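Local coordinates for methionine-binding lipoprotein metQ (Bacillus subtilis subsp. subtilis, PDB 4GOT) that probably binds methionine and passes it to the membrane permease of the MetNPQ ABC transporter for import, at residues 83-88 against 204-209. Numbering follows the deposited sequence.
With MSE (selenomethionine), chain B.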
loop_
_atom_site.group_PDB
_atom_site.type_symbol
_atom_site.label_atom_id
_atom_site.label_comp_id
_atom_site.label_asym_id
_atom_site.label_seq_id
_atom_site.Cartn_x
_atom_site.Cartn_y
_atom_site.Cartn_z
ATOM N N ALA A 83 -11.425 6.060 -0.343
ATOM C CA ALA A 83 -10.421 5.434 -1.233
ATOM C C ALA A 83 -10.053 6.357 -2.443
ATOM O O ALA A 83 -10.874 7.150 -2.903
ATOM C CB ALA A 83 -10.946 4.057 -1.694
ATOM N N VAL A 84 -8.823 6.249 -2.930
ATOM C CA VAL A 84 -8.267 7.080 -4.019
ATOM C C VAL A 84 -7.718 6.246 -5.199
ATOM O O VAL A 84 -8.012 6.558 -6.368
ATOM C CB VAL A 84 -7.140 8.014 -3.534
ATOM C CG1 VAL A 84 -6.695 8.959 -4.649
ATOM C CG2 VAL A 84 -7.581 8.794 -2.308
ATOM N N HIS A 85 -6.919 5.221 -4.862
ATOM C CA HIS A 85 -6.116 4.444 -5.804
ATOM C C HIS A 85 -5.753 3.051 -5.234
ATOM O O HIS A 85 -5.658 2.832 -4.023
ATOM C CB HIS A 85 -4.844 5.220 -6.241
ATOM C CG HIS A 85 -3.674 5.096 -5.313
ATOM N ND1 HIS A 85 -3.230 6.139 -4.520
ATOM C CD2 HIS A 85 -2.806 4.078 -5.101
ATOM C CE1 HIS A 85 -2.180 5.751 -3.828
ATOM N NE2 HIS A 85 -1.897 4.508 -4.167
ATOM N N LEU A 86 -5.506 2.144 -6.162
ATOM C CA LEU A 86 -5.028 0.786 -5.916
ATOM C C LEU A 86 -3.567 0.607 -6.457
ATOM O O LEU A 86 -3.187 1.130 -7.541
ATOM C CB LEU A 86 -6.019 -0.210 -6.610
ATOM C CG LEU A 86 -5.772 -1.733 -6.431
ATOM C CD1 LEU A 86 -5.753 -2.135 -4.955
ATOM C CD2 LEU A 86 -6.766 -2.594 -7.234
ATOM N N GLU A 87 -2.761 -0.152 -5.713
ATOM C CA GLU A 87 -1.413 -0.556 -6.149
ATOM C C GLU A 87 -1.320 -2.096 -6.170
ATOM O O GLU A 87 -0.985 -2.701 -5.171
ATOM C CB GLU A 87 -0.357 -0.027 -5.164
ATOM C CG GLU A 87 -0.189 1.466 -5.144
ATOM C CD GLU A 87 0.682 1.942 -3.979
ATOM O OE1 GLU A 87 1.577 1.205 -3.499
ATOM O OE2 GLU A 87 0.438 3.078 -3.534
ATOM N N PRO A 88 -1.655 -2.748 -7.299
ATOM C CA PRO A 88 -1.452 -4.206 -7.318
ATOM C C PRO A 88 -0.004 -4.628 -6.921
ATOM O O PRO A 88 0.994 -4.147 -7.492
ATOM C CB PRO A 88 -1.805 -4.574 -8.753
ATOM C CG PRO A 88 -2.826 -3.561 -9.126
ATOM C CD PRO A 88 -2.336 -2.278 -8.512
ATOM N N TYR A 204 -7.571 -3.781 -1.253
ATOM C CA TYR A 204 -6.392 -3.057 -0.782
ATOM C C TYR A 204 -6.202 -1.656 -1.384
ATOM O O TYR A 204 -5.072 -1.101 -1.387
ATOM C CB TYR A 204 -5.097 -3.945 -0.895
ATOM C CG TYR A 204 -5.185 -5.269 -0.102
ATOM C CD1 TYR A 204 -5.003 -5.298 1.281
ATOM C CD2 TYR A 204 -5.486 -6.485 -0.744
ATOM C CE1 TYR A 204 -5.111 -6.478 2.010
ATOM C CE2 TYR A 204 -5.595 -7.670 -0.029
ATOM C CZ TYR A 204 -5.418 -7.668 1.350
ATOM O OH TYR A 204 -5.499 -8.849 2.061
ATOM N N ALA A 205 -7.303 -1.022 -1.782
ATOM C CA ALA A 205 -7.227 0.360 -2.217
ATOM C C ALA A 205 -6.641 1.231 -1.103
ATOM O O ALA A 205 -6.974 1.075 0.089
ATOM C CB ALA A 205 -8.599 0.878 -2.617
ATOM N N ASN A 206 -5.798 2.168 -1.491
ATOM C CA ASN A 206 -5.222 3.111 -0.539
ATOM C C ASN A 206 -6.202 4.274 -0.304
ATOM O O ASN A 206 -6.916 4.687 -1.212
ATOM C CB ASN A 206 -3.901 3.677 -1.085
ATOM C CG ASN A 206 -2.734 2.694 -0.978
ATOM O OD1 ASN A 206 -1.635 3.113 -0.740
ATOM N ND2 ASN A 206 -2.990 1.365 -1.133
ATOM N N ILE A 207 -6.176 4.821 0.900
ATOM C CA ILE A 207 -7.199 5.712 1.383
ATOM C C ILE A 207 -6.577 6.970 1.998
ATOM O O ILE A 207 -5.360 7.017 2.326
ATOM C CB ILE A 207 -8.099 5.023 2.453
ATOM C CG1 ILE A 207 -7.319 4.721 3.739
ATOM C CG2 ILE A 207 -8.814 3.796 1.849
ATOM C CD1 ILE A 207 -8.084 4.332 5.000
ATOM N N ILE A 208 -7.445 7.964 2.141
ATOM C CA ILE A 208 -7.224 9.074 3.022
ATOM C C ILE A 208 -7.808 8.717 4.388
ATOM O O ILE A 208 -8.958 8.321 4.491
ATOM C CB ILE A 208 -7.814 10.375 2.454
ATOM C CG1 ILE A 208 -7.149 10.697 1.104
ATOM C CG2 ILE A 208 -7.654 11.491 3.474
ATOM C CD1 ILE A 208 -5.690 11.174 1.168
ATOM N N ALA A 209 -6.972 8.794 5.414
ATOM C CA ALA A 209 -7.417 8.618 6.809
ATOM C C ALA A 209 -7.314 9.945 7.570
ATOM O O ALA A 209 -6.368 10.740 7.332
ATOM C CB ALA A 209 -6.613 7.527 7.507
HETATM N N MSE B 300 0.880 1.712 -0.732
HETATM C CA MSE B 300 0.967 0.348 -0.132
HETATM C C MSE B 300 0.211 -0.736 -0.971
HETATM O O MSE B 300 -0.919 -0.485 -1.294
HETATM O OXT MSE B 300 0.651 -1.866 -1.302
HETATM C CB MSE B 300 0.352 0.395 1.276
HETATM C CG MSE B 300 0.612 -0.797 2.141
HETATM SE SE MSE B 300 -0.391 -0.748 3.847
HETATM C CE MSE B 300 0.812 0.652 4.841
HETATM O O HOH W 1 -3.005 -1.250 -3.078
#
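The amino-acid end of the ligand pocket, between the two lobes of this periplasmic-binding-protein fold, is built here where antiparallel strands 78-86 and 206-211 adjoin. Val84 N donates to Asn206 O (3.0 Å) and Asn206 N to His85 O (2.6 Å); a beta bulge between Ala83 and His85 shifts the register by one. Ala83 CB meets Ala205 CB and Ile207 CG2, while Val84 CG2 touches Ile208 CG1 at 3.9 Å. Asn206 lays its CB over one face of the His85 ring, 4.0 Å from the centroid. With CG anti to its carbonyl carbon (chi1 -76°), its amide reaches selenomethionine: OD1, which is also hydrogen-bonded to His17 NE2, accepts from ligand N (2.9 Å), and ND2 donates to ligand O (2.8 Å, 167°) and, more bent, to Tyr204 O (136°). Glu87 OE1 takes a second bond from ligand N (2.9 Å). A water that accepts from Glu87 N lies within hydrogen-bonding reach of both Tyr204 O and ligand O. A leucine in place of Asn206 would probably cost ligand N and ligand O one bond each and His17 NE2 this partner. Donor and acceptor on one amide thus read both ammonium and carboxylate, and the nearby Glu87 carboxylate probably stabilises the ammonium charge.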